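Local atomic coordinates of enterobactin synthetase component F-related protein (Vibrio cholerae serotype O1, PDB entry 4OXI), a protein that probably activates glycine with ATP to form glycyl-adenylate, the bound intermediate here, in a lipopolysaccharide-modification pathway that gives resistance to antimicrobial peptides. Residues 262-266 with 267-271; 306-309 with 310-314; 470-474 with 475-479. One frame throughout, in Å; residues are numbered along the deposited sequence.

Contact 1: 262-266 with 267-271. With GAP (glycyl-adenosine-5'-phosphate), chain B.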
# COMPACT_ATOMS: atom_id res chain seq x y z
N SER A 262 3.59 7.00 2.08
CA SER A 262 2.75 6.38 1.04
C SER A 262 1.26 6.74 1.15
O SER A 262 0.75 6.98 2.24
CB SER A 262 2.91 4.86 1.10
OG SER A 262 4.27 4.47 0.97
N ASP A 263 0.57 6.77 0.00
CA ASP A 263 -0.89 6.92 -0.02
C ASP A 263 -1.55 5.79 0.78
O ASP A 263 -1.02 4.67 0.85
CB ASP A 263 -1.41 6.90 -1.47
CG ASP A 263 -0.91 8.11 -2.30
OD1 ASP A 263 -0.67 9.21 -1.73
OD2 ASP A 263 -0.77 7.96 -3.53
N LEU A 264 -2.70 6.09 1.39
CA LEU A 264 -3.45 5.11 2.19
C LEU A 264 -3.97 3.94 1.35
O LEU A 264 -4.29 2.89 1.89
CB LEU A 264 -4.60 5.80 2.93
CG LEU A 264 -4.15 6.81 3.99
CD1 LEU A 264 -5.32 7.58 4.57
CD2 LEU A 264 -3.39 6.12 5.12
N THR A 265 -4.07 4.12 0.04
CA THR A 265 -4.46 3.03 -0.86
C THR A 265 -3.32 2.05 -1.14
O THR A 265 -3.53 1.03 -1.78
CB THR A 265 -4.93 3.57 -2.24
OG1 THR A 265 -3.99 4.54 -2.71
CG2 THR A 265 -6.32 4.20 -2.14
N PHE A 266 -2.10 2.38 -0.69
CA PHE A 266 -0.91 1.54 -0.91
C PHE A 266 -0.61 0.89 0.44
O PHE A 266 -0.61 1.59 1.48
CB PHE A 266 0.27 2.42 -1.34
CG PHE A 266 1.47 1.67 -1.86
CD1 PHE A 266 1.39 0.32 -2.21
CD2 PHE A 266 2.70 2.31 -2.00
CE1 PHE A 266 2.50 -0.38 -2.69
CE2 PHE A 266 3.83 1.62 -2.49
CZ PHE A 266 3.72 0.28 -2.83
N ASP A 267 -0.36 -0.42 0.47
CA ASP A 267 -0.23 -1.09 1.76
C ASP A 267 1.01 -0.72 2.59
O ASP A 267 1.07 -1.04 3.77
CB ASP A 267 -0.45 -2.61 1.67
CG ASP A 267 0.68 -3.35 0.96
OD1 ASP A 267 1.67 -2.71 0.55
OD2 ASP A 267 0.57 -4.59 0.83
N LEU A 268 1.97 -0.02 2.00
CA LEU A 268 3.08 0.55 2.78
C LEU A 268 2.56 1.47 3.88
O LEU A 268 3.20 1.61 4.93
CB LEU A 268 4.06 1.31 1.90
CG LEU A 268 4.82 0.51 0.84
CD1 LEU A 268 6.00 1.32 0.31
CD2 LEU A 268 5.30 -0.83 1.39
N SER A 269 1.40 2.09 3.67
CA SER A 269 0.88 3.01 4.67
C SER A 269 0.38 2.21 5.86
O SER A 269 0.42 2.69 6.99
CB SER A 269 -0.26 3.86 4.11
OG SER A 269 -1.36 3.04 3.77
N VAL A 270 -0.09 1.00 5.61
CA VAL A 270 -0.52 0.11 6.69
C VAL A 270 0.65 -0.23 7.60
O VAL A 270 0.53 -0.24 8.82
CB VAL A 270 -1.09 -1.19 6.12
CG1 VAL A 270 -1.44 -2.15 7.27
CG2 VAL A 270 -2.31 -0.87 5.27
N HIS A 271 1.80 -0.49 6.99
CA HIS A 271 3.02 -0.69 7.78
C HIS A 271 3.30 0.55 8.65
O HIS A 271 3.42 0.42 9.87
CB HIS A 271 4.17 -1.00 6.83
CG HIS A 271 5.53 -0.84 7.43
ND1 HIS A 271 6.38 -1.91 7.62
CD2 HIS A 271 6.20 0.26 7.84
CE1 HIS A 271 7.52 -1.47 8.14
NE2 HIS A 271 7.44 -0.16 8.28
N GAP B . 3.45 -4.37 -0.71
CA GAP B . 4.58 -3.58 -1.27
C GAP B . 4.32 -3.42 -2.76
O GAP B . 5.06 -2.79 -3.49
PA GAP B . 2.58 -4.02 -4.79
O1A GAP B . 1.56 -5.14 -4.81
O2A GAP B . 2.18 -2.60 -5.17
O3A GAP B . 3.14 -4.07 -3.29
C5' GAP B . 4.23 -5.87 -5.64
O5' GAP B . 3.79 -4.52 -5.72
C4' GAP B . 5.33 -6.09 -6.66
O4' GAP B . 6.32 -5.08 -6.51
C3' GAP B . 6.10 -7.38 -6.44
O3' GAP B . 5.43 -8.49 -7.04
C2' GAP B . 7.44 -7.06 -7.09
O2' GAP B . 7.33 -7.12 -8.50
C1' GAP B . 7.62 -5.59 -6.83
N9 GAP B . 8.50 -5.40 -5.65
C8 GAP B . 8.09 -5.18 -4.39
N7 GAP B . 9.15 -5.04 -3.55
C5 GAP B . 10.27 -5.18 -4.29
C6 GAP B . 11.72 -5.16 -4.03
N6 GAP B . 12.20 -4.93 -2.78
N1 GAP B . 12.55 -5.37 -5.09
C2 GAP B . 12.08 -5.59 -6.34
N3 GAP B . 10.77 -5.62 -6.64
C4 GAP B . 9.84 -5.42 -5.68
O HOH W 1 -4.00 2.28 4.52

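Contact 2: 306-309 with 310-314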
# COMPACT_ATOMS: atom_id res chain seq x y z
N TRP A 306 11.77 5.49 8.41
CA TRP A 306 11.25 5.82 7.09
C TRP A 306 10.94 4.58 6.25
O TRP A 306 11.71 3.62 6.26
CB TRP A 306 12.26 6.69 6.33
CG TRP A 306 11.78 7.09 4.95
CD1 TRP A 306 12.04 6.45 3.78
CD2 TRP A 306 10.98 8.23 4.62
NE1 TRP A 306 11.44 7.12 2.73
CE2 TRP A 306 10.78 8.22 3.22
CE3 TRP A 306 10.40 9.26 5.37
CZ2 TRP A 306 10.03 9.20 2.55
CZ3 TRP A 306 9.65 10.24 4.70
CH2 TRP A 306 9.48 10.21 3.31
N LEU A 307 9.81 4.60 5.53
CA LEU A 307 9.48 3.56 4.56
C LEU A 307 8.86 4.19 3.32
O LEU A 307 7.90 4.97 3.43
CB LEU A 307 8.50 2.53 5.14
CG LEU A 307 7.88 1.56 4.12
CD1 LEU A 307 8.93 0.65 3.48
CD2 LEU A 307 6.81 0.71 4.76
N SER A 308 9.41 3.87 2.15
CA SER A 308 8.82 4.31 0.89
C SER A 308 9.36 3.47 -0.26
O SER A 308 10.23 2.63 -0.05
CB SER A 308 9.15 5.78 0.65
OG SER A 308 10.54 5.91 0.36
N VAL A 309 8.85 3.70 -1.47
CA VAL A 309 9.46 3.14 -2.67
C VAL A 309 10.84 3.79 -2.81
O VAL A 309 11.07 4.88 -2.27
CB VAL A 309 8.61 3.42 -3.93
CG1 VAL A 309 7.33 2.60 -3.91
CG2 VAL A 309 8.29 4.92 -4.07
N PRO A 310 11.77 3.11 -3.49
CA PRO A 310 13.14 3.64 -3.58
C PRO A 310 13.29 4.82 -4.57
O PRO A 310 14.36 5.41 -4.65
CB PRO A 310 13.95 2.43 -4.06
CG PRO A 310 12.95 1.55 -4.75
CD PRO A 310 11.69 1.72 -3.96
N THR A 311 12.23 5.15 -5.29
CA THR A 311 12.19 6.34 -6.14
C THR A 311 12.53 7.55 -5.30
O THR A 311 13.15 8.51 -5.78
CB THR A 311 10.78 6.54 -6.73
OG1 THR A 311 10.50 5.48 -7.66
CG2 THR A 311 10.69 7.85 -7.49
N VAL A 312 12.13 7.51 -4.04
CA VAL A 312 12.37 8.63 -3.15
C VAL A 312 13.86 8.99 -3.07
O VAL A 312 14.21 10.17 -2.97
CB VAL A 312 11.76 8.34 -1.77
CG1 VAL A 312 12.47 9.10 -0.66
CG2 VAL A 312 10.27 8.66 -1.80
N ILE A 313 14.73 7.99 -3.17
CA ILE A 313 16.18 8.22 -3.11
C ILE A 313 16.65 8.98 -4.34
O ILE A 313 17.46 9.91 -4.23
CB ILE A 313 16.97 6.92 -3.03
CG1 ILE A 313 16.50 6.07 -1.84
CG2 ILE A 313 18.48 7.22 -2.93
CD1 ILE A 313 17.02 4.61 -1.88
N GLU A 314 16.14 8.60 -5.50
CA GLU A 314 16.53 9.26 -6.74
C GLU A 314 16.10 10.71 -6.72
O GLU A 314 16.87 11.61 -7.09
CB GLU A 314 15.90 8.57 -7.94
CG GLU A 314 16.62 7.31 -8.34
CD GLU A 314 16.27 6.89 -9.75
OE1 GLU A 314 17.19 6.46 -10.50
OE2 GLU A 314 15.08 6.99 -10.11

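Contact 3: 470-474 with 475-479. With GAP (glycyl-adenosine-5'-phosphate), chain B.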
# COMPACT_ATOMS: atom_id res chain seq x y z
N GLN A 470 3.19 -6.27 -15.51
CA GLN A 470 2.92 -5.45 -14.34
C GLN A 470 4.19 -4.65 -14.07
O GLN A 470 5.29 -5.21 -14.07
CB GLN A 470 2.59 -6.33 -13.13
CG GLN A 470 2.25 -5.54 -11.86
CD GLN A 470 2.19 -6.42 -10.61
OE1 GLN A 470 1.39 -7.36 -10.52
NE2 GLN A 470 3.05 -6.11 -9.64
N VAL A 471 4.04 -3.35 -13.88
CA VAL A 471 5.18 -2.48 -13.65
C VAL A 471 4.80 -1.46 -12.60
O VAL A 471 3.63 -1.33 -12.26
CB VAL A 471 5.59 -1.72 -14.94
CG1 VAL A 471 6.04 -2.69 -16.03
CG2 VAL A 471 4.43 -0.88 -15.45
N LYS A 472 5.79 -0.74 -12.09
CA LYS A 472 5.50 0.43 -11.28
C LYS A 472 5.71 1.68 -12.14
O LYS A 472 6.73 1.81 -12.83
CB LYS A 472 6.41 0.45 -10.03
CG LYS A 472 5.87 -0.33 -8.82
CD LYS A 472 5.89 -1.84 -9.06
CE LYS A 472 4.96 -2.60 -8.08
NZ LYS A 472 5.28 -2.28 -6.68
N ILE A 473 4.74 2.58 -12.13
CA ILE A 473 4.88 3.85 -12.82
C ILE A 473 4.82 4.92 -11.75
O ILE A 473 3.80 5.03 -11.06
CB ILE A 473 3.71 4.09 -13.82
CG1 ILE A 473 3.68 3.02 -14.92
CG2 ILE A 473 3.79 5.49 -14.43
CD1 ILE A 473 5.02 2.86 -15.66
N ALA A 474 5.89 5.70 -11.60
CA ALA A 474 6.02 6.63 -10.47
C ALA A 474 5.68 5.93 -9.15
O ALA A 474 4.90 6.45 -8.34
CB ALA A 474 5.14 7.88 -10.68
N GLY A 475 6.21 4.74 -8.96
CA GLY A 475 6.03 4.04 -7.69
C GLY A 475 4.69 3.34 -7.46
O GLY A 475 4.50 2.74 -6.40
N GLN A 476 3.79 3.41 -8.44
CA GLN A 476 2.47 2.79 -8.30
C GLN A 476 2.29 1.57 -9.21
O GLN A 476 2.59 1.62 -10.41
CB GLN A 476 1.39 3.80 -8.63
CG GLN A 476 1.45 5.08 -7.82
CD GLN A 476 0.27 5.98 -8.14
OE1 GLN A 476 -0.87 5.51 -8.23
NE2 GLN A 476 0.53 7.27 -8.33
N ARG A 477 1.80 0.48 -8.64
CA ARG A 477 1.55 -0.76 -9.38
C ARG A 477 0.49 -0.60 -10.47
O ARG A 477 -0.58 -0.04 -10.23
CB ARG A 477 1.08 -1.82 -8.39
CG ARG A 477 0.71 -3.16 -8.99
CD ARG A 477 0.42 -4.17 -7.88
NE ARG A 477 -0.33 -5.34 -8.35
CZ ARG A 477 -0.50 -6.45 -7.64
NH1 ARG A 477 0.02 -6.56 -6.42
NH2 ARG A 477 -1.20 -7.46 -8.15
N VAL A 478 0.77 -1.09 -11.67
CA VAL A 478 -0.24 -1.08 -12.73
C VAL A 478 0.04 -2.17 -13.76
O VAL A 478 1.19 -2.55 -13.97
CB VAL A 478 -0.31 0.31 -13.42
CG1 VAL A 478 0.96 0.59 -14.18
CG2 VAL A 478 -1.54 0.39 -14.35
N GLU A 479 -1.02 -2.71 -14.37
CA GLU A 479 -0.87 -3.61 -15.51
C GLU A 479 -0.82 -2.79 -16.80
O GLU A 479 -1.75 -2.05 -17.10
CB GLU A 479 -2.06 -4.58 -15.58
CG GLU A 479 -2.33 -5.39 -14.29
CD GLU A 479 -1.35 -6.53 -14.10
OE1 GLU A 479 -0.55 -6.80 -15.02
OE2 GLU A 479 -1.38 -7.17 -13.02
N GAP B . 3.45 -4.37 -0.71
CA GAP B . 4.58 -3.58 -1.27
C GAP B . 4.32 -3.42 -2.76
O GAP B . 5.06 -2.79 -3.49
PA GAP B . 2.58 -4.02 -4.79
O1A GAP B . 1.56 -5.14 -4.81
O2A GAP B . 2.18 -2.60 -5.17
O3A GAP B . 3.14 -4.07 -3.29
C5' GAP B . 4.23 -5.87 -5.64
O5' GAP B . 3.79 -4.52 -5.72
C4' GAP B . 5.33 -6.09 -6.66
O4' GAP B . 6.32 -5.08 -6.51
C3' GAP B . 6.10 -7.38 -6.44
O3' GAP B . 5.43 -8.49 -7.04
C2' GAP B . 7.44 -7.06 -7.09
O2' GAP B . 7.33 -7.12 -8.50
C1' GAP B . 7.62 -5.59 -6.83
N9 GAP B . 8.50 -5.40 -5.65
C8 GAP B . 8.09 -5.18 -4.39
N7 GAP B . 9.15 -5.04 -3.55
C5 GAP B . 10.27 -5.18 -4.29
C6 GAP B . 11.72 -5.16 -4.03
N6 GAP B . 12.20 -4.93 -2.78
N1 GAP B . 12.55 -5.37 -5.09
C2 GAP B . 12.08 -5.59 -6.34
N3 GAP B . 10.77 -5.62 -6.64
C4 GAP B . 9.84 -5.42 -5.68

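Contact 1: 262-266 with 267-271
Phe266 and Leu268 lie side by side where a type I beta turn, Asp263 to Phe266, runs into helix 268-279, in the glycyl pocket of an adenylate-forming domain. Phe266 has CG anti to its own amide nitrogen (chi1 -168°), which swings the ring alongside Leu268. The branch point CG of Leu268 sits over one ring face, 3.9 Å from the centroid and offset toward the rim, in a CH-pi contact. The carbonyl O of glycyl-adenosine-5'-phosphate instead approaches the ring at its edge and in its plane, near Phe266 CZ.

Asp267 turns its carboxylate between its backbone nitrogen and carbonyl carbon (chi1 70°) and presents OD1 to the ligand's amino nitrogen, atom N, which donates a 2.7 Å bond to it. This is consistent with the role of the aspartate that binds the substrate amino group in related adenylation domains. OD2 takes a weak bond from Ile367 N. Leu268 CD2 comes up to the glycyl CA, adding an apolar wall beside this polar anchor.

Behind the pocket, Leu264 packs on helix 108-119, while the OG of Ser262 presses on Leu268 CB at 3.3 Å. The turn is secured by Phe266 O, which accepts two bonds from Ser269: N donates from above the carbonyl plane, and OG almost straight on from the carbonyl end, at 2.8 Å. A water donates both to Leu264 O, at 2.7 Å, and to that same Ser269 OG.

Contact 2: 306-309 with 310-314
Val312 points its side chain back from the first turn of a helix at two residues of the preceding strand, Trp306 and Ser308. The indole and the valine run obliquely to one another, and the touching atoms are CZ2 of Trp306 and CG1 of Val312, 4.0 Å apart. The other valine methyl, CG2, meets Ser308 OG at 3.5 Å, while Val312 CB stands equally near that oxygen.

Ser308 OG is the polar centre of this corner. It receives the indole N-H of Trp306 at 2.8 Å from NE1, the oxygen lying 24° out of the indole plane, and donates its own hydrogen bond to Val309 O at 2.9 Å. Two bonds thus fix the rotation of the hydroxyl, which is folded over its backbone (chi1 69°), and tie the indole to the end of the strand. Val309 O also accepts a weak bond of 3.3 Å from Val312 N, closing the turn at the start of the helix.

Val309 and Thr311 lie side by side and point the same way, CG2 of the valine meeting CB of the threonine at 4.0 Å. The Thr311 hydroxyl pairs with Gln338. Between them in the chain, Pro310 rests its CD 3.5 Å from Val309 CB. Tyr261 meets the indole ring, and Trp348 of helix 342-352 packs on Val312. The whole corner is the strand-to-helix connection of a beta-alpha-beta unit: strand 305-308, helix 311-318, and the parallel neighbour strand 332-336.

Contact 3: 470-474 with 475-479
A tight beta hairpin, strands 470-473 and 476-479, lies within the A8 core motif of adenylation domains and touches the adenylate. Ile473 to Gln476 form a type I' turn, with positive phi at Ala474 and Gly475. Val471 and Val478 make a reciprocal pair, Val471 N to Val478 O 3.0 Å and Val478 N to Val471 O 2.9 Å; Ile473 and Gln476 are a second antiparallel hydrogen-bonded pair, in which Gln476 N comes from above the Ile473 carbonyl plane.

Lys472 and Arg477 project from one face toward the ligand. The lysine chain kinks twice to bring NZ within 2.9 Å of ligand O5' and 3.0 Å of O4'; Gly337 O is a further acceptor. Arg477, stretched out nearly straight, directs NH1 in an edge-on bond of 2.6 Å to phosphate O1A, while NH2 salt-bridges Glu364. The Gln470 amide lies almost flat over the guanidinium, planes 16° apart, with OE1 above its face.

On the other face Ile473 CG1 meets Val478 CG1 at 3.7 Å. Phe539 packs on Gln476 and Val478, Ala474 bonds through its backbone to Ala509, and Glu479 occupies the N-cap position of helix 480-491.

Along the chain the three contacts come in series, 262-271, 306-314 and 470-479, yet they gather round one ligand, which contacts 1 and 3 touch. Centres of contacts 1 and 2 are about 13 Å apart, and contact 3 lies about 15 Å from each. Helix 268-279 of contact 1 packs on strand 305-308 of contact 2 through His271 and Leu307. The hairpin turn of contact 3 closes on both, with Gly475 O near Phe266 and Val309. Contact 1 holds glycyl-adenosine-5'-phosphate at the amino group, contact 3 at the phosphate and ribose oxygens. Contact 2 stands behind, its Val309 side chain about 6 Å from the ligand, joined to the others through Leu307 and Val309.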